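Local coordinates for protein sensor histidine kinase PdtaS (Mycobacterium tuberculosis, PDB 2YKF) that probably autophosphorylates on a histidine in response to cyclic di-GMP, starting the PdtaR/PdtaS signalling cascade of nutrient starvation, with this piece carrying its GAF and PAS-like sensor modules, at residues 33-42 with 145-156; 241-250 with 262-273. All blocks are in the same frame, centred on the assembly; numbering follows the deposited sequence. Where two conformers were deposited one is given.

Contact 1: residues 33-42 with 145-156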
# COMPACT_ATOMS: atom_id res chain seq x y z
N LEU A 33 7.73 4.91 0.00
CA LEU A 33 7.33 5.66 1.17
C LEU A 33 7.41 7.19 0.88
O LEU A 33 6.51 7.94 1.17
CB LEU A 33 8.27 5.33 2.34
CG LEU A 33 8.11 6.18 3.58
CD1 LEU A 33 6.67 6.11 4.12
CD2 LEU A 33 9.18 5.71 4.68
N LEU A 34 8.48 7.63 0.23
CA LEU A 34 8.55 9.04 -0.16
C LEU A 34 7.43 9.48 -1.14
O LEU A 34 6.78 10.51 -0.90
CB LEU A 34 9.95 9.28 -0.76
CG LEU A 34 10.20 10.69 -1.27
CD1 LEU A 34 10.14 11.75 -0.12
CD2 LEU A 34 11.57 10.68 -1.97
N ALA A 35 7.16 8.69 -2.20
CA ALA A 35 6.11 9.00 -3.19
C ALA A 35 4.75 9.03 -2.46
O ALA A 35 3.96 9.98 -2.65
CB ALA A 35 6.09 7.96 -4.30
N ASP A 36 4.53 8.09 -1.53
CA ASP A 36 3.25 8.07 -0.80
C ASP A 36 3.08 9.29 0.13
O ASP A 36 1.98 9.88 0.21
CB ASP A 36 3.11 6.83 0.05
CG ASP A 36 2.91 5.52 -0.83
OD1 ASP A 36 2.74 5.67 -2.06
OD2 ASP A 36 2.93 4.41 -0.26
N LEU A 37 4.11 9.58 0.91
CA LEU A 37 4.04 10.73 1.83
C LEU A 37 3.97 12.06 1.08
O LEU A 37 3.48 13.05 1.63
CB LEU A 37 5.24 10.73 2.74
CG LEU A 37 5.44 9.62 3.78
CD1 LEU A 37 6.86 9.73 4.31
CD2 LEU A 37 4.45 9.70 4.88
N SER A 38 4.55 12.10 -0.12
CA SER A 38 4.52 13.33 -0.93
C SER A 38 3.23 13.45 -1.76
O SER A 38 3.01 14.49 -2.35
CB SER A 38 5.70 13.39 -1.92
OG SER A 38 6.95 13.18 -1.30
N PHE A 39 2.44 12.36 -1.89
CA PHE A 39 1.35 12.33 -2.88
C PHE A 39 1.83 12.75 -4.27
O PHE A 39 1.14 13.52 -4.98
CB PHE A 39 0.17 13.26 -2.44
CG PHE A 39 -0.29 13.01 -1.04
CD1 PHE A 39 -1.26 12.06 -0.78
CD2 PHE A 39 0.25 13.70 0.03
CE1 PHE A 39 -1.67 11.79 0.52
CE2 PHE A 39 -0.13 13.41 1.32
CZ PHE A 39 -1.11 12.48 1.57
N ALA A 40 3.00 12.24 -4.66
CA ALA A 40 3.73 12.72 -5.84
C ALA A 40 4.44 11.62 -6.54
O ALA A 40 4.89 10.63 -5.89
CB ALA A 40 4.78 13.87 -5.38
N ASP A 41 4.65 11.81 -7.85
CA ASP A 41 5.54 10.99 -8.61
C ASP A 41 7.03 11.38 -8.46
O ASP A 41 7.35 12.58 -8.31
CB ASP A 41 5.20 11.16 -10.11
CG ASP A 41 3.83 10.71 -10.42
OD1 ASP A 41 3.73 9.48 -10.65
OD2 ASP A 41 2.88 11.55 -10.49
N TYR A 42 7.95 10.40 -8.50
CA TYR A 42 9.39 10.80 -8.55
C TYR A 42 10.04 10.12 -9.71
O TYR A 42 9.71 8.92 -10.03
CB TYR A 42 10.15 10.37 -7.26
CG TYR A 42 9.84 11.26 -6.08
CD1 TYR A 42 8.71 11.05 -5.29
CD2 TYR A 42 10.69 12.37 -5.78
CE1 TYR A 42 8.39 11.93 -4.24
CE2 TYR A 42 10.42 13.22 -4.75
CZ TYR A 42 9.29 12.98 -3.95
OH TYR A 42 9.06 13.80 -2.89
N GLU A 145 -2.66 14.78 5.47
CA GLU A 145 -1.85 15.20 4.34
C GLU A 145 -0.72 16.18 4.74
O GLU A 145 0.42 16.08 4.26
CB GLU A 145 -2.75 15.81 3.23
CG GLU A 145 -3.87 14.78 2.73
CD GLU A 145 -5.15 14.60 3.67
OE1 GLU A 145 -5.30 15.23 4.77
OE2 GLU A 145 -6.02 13.79 3.27
N THR A 146 -1.02 17.11 5.64
CA THR A 146 0.08 17.93 6.19
C THR A 146 1.18 17.13 6.87
O THR A 146 2.41 17.32 6.57
CB THR A 146 -0.46 19.02 7.14
OG1 THR A 146 -1.43 19.77 6.43
CG2 THR A 146 0.60 19.89 7.55
N ALA A 147 0.79 16.22 7.80
CA ALA A 147 1.82 15.41 8.55
C ALA A 147 2.68 14.56 7.58
O ALA A 147 3.93 14.46 7.69
CB ALA A 147 1.10 14.48 9.57
N TYR A 148 2.01 14.03 6.55
CA TYR A 148 2.74 13.21 5.53
C TYR A 148 3.72 14.08 4.74
O TYR A 148 4.88 13.67 4.51
CB TYR A 148 1.75 12.62 4.53
CG TYR A 148 1.07 11.34 4.87
CD1 TYR A 148 0.88 10.95 6.15
CD2 TYR A 148 0.62 10.51 3.84
CE1 TYR A 148 0.25 9.72 6.43
CE2 TYR A 148 0.00 9.32 4.12
CZ TYR A 148 -0.19 8.95 5.39
OH TYR A 148 -0.83 7.76 5.68
N ARG A 149 3.26 15.23 4.26
CA ARG A 149 4.08 16.12 3.46
C ARG A 149 5.27 16.64 4.26
O ARG A 149 6.38 16.73 3.75
CB ARG A 149 3.22 17.26 2.92
CG ARG A 149 2.05 16.75 2.02
CD ARG A 149 1.19 17.90 1.51
NE ARG A 149 0.43 17.48 0.34
CZ ARG A 149 -0.89 17.42 0.29
NH1 ARG A 149 -1.60 17.81 1.33
NH2 ARG A 149 -1.49 16.99 -0.79
N LEU A 150 5.04 16.94 5.52
CA LEU A 150 6.16 17.38 6.42
C LEU A 150 7.21 16.30 6.60
O LEU A 150 8.41 16.57 6.56
CB LEU A 150 5.61 17.86 7.77
CG LEU A 150 4.95 19.28 7.72
CD1 LEU A 150 4.32 19.46 9.11
CD2 LEU A 150 5.95 20.39 7.46
N CYS A 151 6.78 15.06 6.76
CA CYS A 151 7.73 13.93 6.84
C CYS A 151 8.47 13.73 5.51
O CYS A 151 9.68 13.43 5.53
CB CYS A 151 6.95 12.66 7.26
SG CYS A 151 8.08 11.26 7.65
N ALA A 152 7.76 13.85 4.36
CA ALA A 152 8.40 13.74 3.03
C ALA A 152 9.54 14.78 2.92
O ALA A 152 10.64 14.46 2.50
CB ALA A 152 7.37 13.94 1.90
N THR A 153 9.28 15.99 3.38
CA THR A 153 10.34 17.02 3.37
C THR A 153 11.54 16.62 4.23
O THR A 153 12.67 16.81 3.81
CB THR A 153 9.78 18.34 3.85
OG1 THR A 153 8.78 18.74 2.93
CG2 THR A 153 10.90 19.46 3.85
N ASP A 154 11.29 16.07 5.43
CA ASP A 154 12.37 15.54 6.27
C ASP A 154 13.18 14.47 5.57
O ASP A 154 14.41 14.44 5.68
CB ASP A 154 11.80 14.96 7.57
CG ASP A 154 11.32 16.01 8.52
OD1 ASP A 154 11.81 17.16 8.39
OD2 ASP A 154 10.45 15.71 9.38
N LEU A 155 12.52 13.54 4.84
CA LEU A 155 13.30 12.48 4.17
C LEU A 155 14.05 13.05 2.99
O LEU A 155 15.11 12.57 2.68
CB LEU A 155 12.38 11.35 3.62
CG LEU A 155 11.50 10.71 4.69
CD1 LEU A 155 10.54 9.75 3.92
CD2 LEU A 155 12.42 9.98 5.69
N LEU A 156 13.44 13.98 2.25
CA LEU A 156 14.13 14.60 1.09
C LEU A 156 15.43 15.29 1.57
O LEU A 156 16.48 15.22 0.91
CB LEU A 156 13.18 15.59 0.46
CG LEU A 156 12.19 14.95 -0.52
CD1 LEU A 156 11.19 15.97 -0.96
CD2 LEU A 156 12.89 14.30 -1.74

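Contact 2: residues 241-250 with 262-273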
# COMPACT_ATOMS: atom_id res chain seq x y z
N LEU A 241 16.77 4.79 19.03
CA LEU A 241 16.40 5.47 17.80
C LEU A 241 16.57 6.97 17.93
O LEU A 241 17.24 7.63 17.10
CB LEU A 241 14.92 5.14 17.51
CG LEU A 241 14.25 5.54 16.20
CD1 LEU A 241 14.92 4.78 15.11
CD2 LEU A 241 12.75 5.16 16.31
N LEU A 242 15.95 7.50 18.97
CA LEU A 242 15.92 8.91 19.27
C LEU A 242 17.31 9.47 19.66
O LEU A 242 17.62 10.64 19.36
CB LEU A 242 14.96 9.12 20.43
CG LEU A 242 13.51 8.82 20.05
CD1 LEU A 242 12.58 8.82 21.26
CD2 LEU A 242 13.00 9.76 18.95
N ALA A 243 18.13 8.62 20.28
CA ALA A 243 19.48 9.00 20.73
C ALA A 243 20.55 8.97 19.61
O ALA A 243 21.64 9.51 19.81
CB ALA A 243 19.91 8.12 21.93
N GLY A 244 20.24 8.34 18.46
CA GLY A 244 21.21 8.14 17.40
C GLY A 244 22.05 6.90 17.66
O GLY A 244 23.10 6.70 17.03
N ASP A 245 21.59 6.08 18.61
CA ASP A 245 22.25 4.83 18.99
C ASP A 245 21.81 3.62 18.17
O ASP A 245 22.26 2.49 18.42
CB ASP A 245 21.94 4.47 20.47
CG ASP A 245 22.76 5.28 21.49
OD1 ASP A 245 23.86 5.80 21.15
OD2 ASP A 245 22.28 5.36 22.65
N GLY A 246 20.88 3.80 17.24
CA GLY A 246 20.27 2.65 16.60
C GLY A 246 19.63 3.02 15.29
O GLY A 246 19.16 4.12 15.09
N LYS A 247 19.62 2.10 14.35
CA LYS A 247 19.00 2.42 13.11
C LYS A 247 17.49 2.11 13.19
O LYS A 247 17.04 1.50 14.17
CB LYS A 247 19.77 1.68 12.02
CG LYS A 247 21.26 2.24 12.01
CD LYS A 247 22.15 1.54 11.01
CE LYS A 247 23.63 1.60 11.47
NZ LYS A 247 24.46 0.57 10.77
N GLY A 248 16.71 2.54 12.20
CA GLY A 248 15.32 2.06 12.12
C GLY A 248 15.25 0.53 12.06
O GLY A 248 16.20 -0.16 11.59
N MET A 249 14.13 -0.03 12.53
CA MET A 249 13.90 -1.47 12.42
C MET A 249 12.48 -1.81 12.02
O MET A 249 11.60 -0.98 12.13
CB MET A 249 14.19 -2.16 13.76
CG MET A 249 15.60 -1.90 14.24
SD MET A 249 16.33 -3.27 15.15
CE MET A 249 17.48 -3.94 13.93
N ARG A 250 12.29 -3.06 11.60
CA ARG A 250 10.95 -3.59 11.30
C ARG A 250 10.67 -4.59 12.40
O ARG A 250 11.56 -5.36 12.76
CB ARG A 250 10.92 -4.24 9.91
CG ARG A 250 10.95 -3.17 8.78
CD ARG A 250 11.12 -3.72 7.32
NE ARG A 250 12.43 -3.30 6.77
CZ ARG A 250 12.65 -2.27 5.94
NH1 ARG A 250 11.65 -1.52 5.47
NH2 ARG A 250 13.89 -2.01 5.54
N LEU A 262 5.52 -3.02 12.86
CA LEU A 262 6.01 -1.66 13.09
C LEU A 262 7.24 -1.49 12.27
O LEU A 262 8.08 -2.41 12.21
CB LEU A 262 6.45 -1.48 14.55
CG LEU A 262 5.39 -1.57 15.60
CD1 LEU A 262 6.08 -1.52 16.97
CD2 LEU A 262 4.49 -0.43 15.46
N ARG A 263 7.39 -0.30 11.68
CA ARG A 263 8.65 0.09 11.05
C ARG A 263 9.07 1.50 11.55
O ARG A 263 8.26 2.45 11.49
CB ARG A 263 8.49 0.10 9.55
CG ARG A 263 9.79 0.51 8.92
CD ARG A 263 9.65 0.74 7.52
NE ARG A 263 10.87 1.37 7.00
CZ ARG A 263 10.96 1.80 5.77
NH1 ARG A 263 9.88 1.68 4.97
NH2 ARG A 263 12.09 2.35 5.33
N THR A 264 10.27 1.62 12.11
CA THR A 264 10.74 2.88 12.65
C THR A 264 11.79 3.45 11.68
O THR A 264 12.50 2.69 10.98
CB THR A 264 11.37 2.72 14.06
OG1 THR A 264 12.52 1.82 13.97
CG2 THR A 264 10.35 2.03 15.02
N LEU A 265 11.86 4.78 11.66
CA LEU A 265 12.75 5.56 10.78
C LEU A 265 13.21 6.76 11.58
O LEU A 265 12.40 7.59 11.93
CB LEU A 265 11.98 6.15 9.59
CG LEU A 265 11.62 5.16 8.56
CD1 LEU A 265 10.18 4.79 8.97
CD2 LEU A 265 11.69 5.90 7.19
N PRO A 266 14.46 6.78 12.00
CA PRO A 266 14.93 7.95 12.75
C PRO A 266 15.02 9.16 11.78
O PRO A 266 15.31 8.98 10.59
CB PRO A 266 16.31 7.52 13.24
CG PRO A 266 16.77 6.45 12.32
CD PRO A 266 15.51 5.76 11.79
N LEU A 267 14.70 10.36 12.25
CA LEU A 267 14.79 11.51 11.34
C LEU A 267 15.86 12.43 11.86
O LEU A 267 15.91 12.70 13.08
CB LEU A 267 13.48 12.23 11.27
CG LEU A 267 12.28 11.36 10.82
CD1 LEU A 267 11.09 12.16 11.03
CD2 LEU A 267 12.39 11.04 9.36
N VAL A 268 16.70 12.91 10.94
CA VAL A 268 17.94 13.66 11.30
C VAL A 268 18.11 14.85 10.35
O VAL A 268 17.87 14.74 9.13
CB VAL A 268 19.20 12.76 11.14
CG1 VAL A 268 20.52 13.52 11.45
CG2 VAL A 268 19.09 11.54 12.02
N VAL A 269 18.54 15.97 10.95
CA VAL A 269 18.97 17.20 10.25
C VAL A 269 20.36 17.58 10.71
O VAL A 269 20.62 17.71 11.93
CB VAL A 269 18.10 18.40 10.63
CG1 VAL A 269 18.62 19.69 9.93
CG2 VAL A 269 16.62 18.12 10.31
N ALA A 270 21.27 17.69 9.75
CA ALA A 270 22.59 18.30 9.99
C ALA A 270 23.27 17.64 11.20
O ALA A 270 23.72 18.32 12.13
CB ALA A 270 22.40 19.83 10.21
N GLY A 271 23.25 16.30 11.21
CA GLY A 271 23.85 15.51 12.29
C GLY A 271 23.07 15.39 13.60
O GLY A 271 23.49 14.67 14.51
N ARG A 272 21.92 16.06 13.73
CA ARG A 272 21.09 15.76 14.88
C ARG A 272 19.68 15.16 14.66
O ARG A 272 18.99 15.49 13.68
CB ARG A 272 20.98 16.95 15.82
CG ARG A 272 20.32 18.09 15.28
CD ARG A 272 21.13 19.38 15.65
NE ARG A 272 20.82 20.32 14.58
CZ ARG A 272 19.59 20.79 14.34
NH1 ARG A 272 18.55 20.48 15.14
NH2 ARG A 272 19.39 21.58 13.28
N ASN A 273 19.25 14.39 15.66
CA ASN A 273 17.93 13.77 15.69
C ASN A 273 16.83 14.80 15.88
O ASN A 273 16.91 15.62 16.80
CB ASN A 273 17.85 12.76 16.84
CG ASN A 273 16.51 12.02 16.89
OD1 ASN A 273 15.62 12.39 17.68
ND2 ASN A 273 16.35 10.98 16.06

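Contact 1: residues 33-42 with 145-156
Leu37 is the knob of this helix pair, seated in a hole made by Tyr148, Cys151, Ala152 and Leu155. Its two methyls divide the work. CD2 lies over one face of the Tyr148 ring, 4.0 Å from the centroid and 22° off the normal, a CH-pi contact, while CD1 goes to Leu155 CD1 at 3.7 Å and to the sulfur of Cys151. Backbones come close here, with the CA atoms of Leu37 and Tyr148 4.6 Å apart. One turn back, Leu34 has CG anti to its backbone N (chi1 178°), which carries CD1 to Leu156 CG at 3.8 Å.

At the other end Phe39 reaches the 145-156 helix with CD2, CE2 and CZ. Its CZ meets Tyr148 CD2 at 3.5 Å, the two rings being nearly parallel but slid so far apart that they barely overlap. The Arg149 guanidinium lays one face over CD2 and CE2 of Phe39, the two planes clearly tilted; its NH2 is tied to the carbonyl of Arg139, whose own side chain forms a salt bridge with Glu145.

Behind this shell stands Ser38. Its OG takes the proton of Tyr42 OH (2.7 Å) and gives its own to Leu34 O, while touching Ala152 CB at 3.3 Å. Phe39, with positive phi, is the C-prime residue of a Schellman motif that ends helix 18-38 and turns the chain into strand 41-47.

The axes of 33-38 and 145-156 approach to 8.0 Å and cross at -139°; both helices belong to the GAF module. Arg130 of strand 123-131 touches Ser38, Tyr42 and Leu156, and strand 258-269 of the PAS-like region packs against Leu33 and Leu155.

Contact 2: residues 241-250 with 262-273
Two hydrogen bonds join Met249 to Thr264, each running at 165°. Thr264 N gives to Met249 O, lying in the carbonyl plane at 2.9 Å, but Met249 N finds the side-chain oxygen OG1 of Thr264 at 2.8 Å where a ladder would offer a carbonyl. With chi1 at 61°, OG1 sits between the backbone N and the carbonyl carbon, facing Met249 N; His237 of helix 228-243 also bonds to it.

Weaker CA-H...O contacts flank these bonds: Gly248 CA to Thr264 O at 3.1 Å, Arg263 CA to Met249 O and Arg250 CA to Leu262 O. Gly248, without a side chain, can bring its CA this close to Thr264 O.

Apolar contact comes from Leu241, whose CD1 presses on Pro266 CD at 3.5 Å while CD2 reaches Thr264 CB at 3.6 Å.

Of the charged groups, Arg250 and Arg263 run side by side from a non-hydrogen-bonded antiparallel pair. Arg250 NH1 stands 3.3 Å above the centre of the Arg263 guanidinium, whose NH2 is held by a salt bridge to Glu30.

Helix 228-243 ends at Gly244 in a Schellman motif, and the chain then folds back along strand 258-269 to start edge strand 250-255. This passage from a helix into the outermost strand of a five-stranded antiparallel sheet of order 2-1-5-4-3 is consistent with the PAS fold.

Contact 1 is a buried helix pair in the GAF module, whereas contact 2 lies partly at the surface, where a helix end and loop meet the sheet of the PAS-like module. Their chemistry follows: contact 1 is held across the segments by apolar knob-and-hole packing and ring contacts, contact 2 by backbone and threonine hydrogen bonds beside a small apolar patch. A Schellman motif closes a helix in each. Their centres are about 17 Å apart, yet they meet directly where the modules join: Leu33 CD2 touches Leu265 CD2 at 3.6 Å and Leu155 CD2 touches Leu267 CD2 at 3.8 Å. Both helices of contact 1 thus pack on strand 258-269.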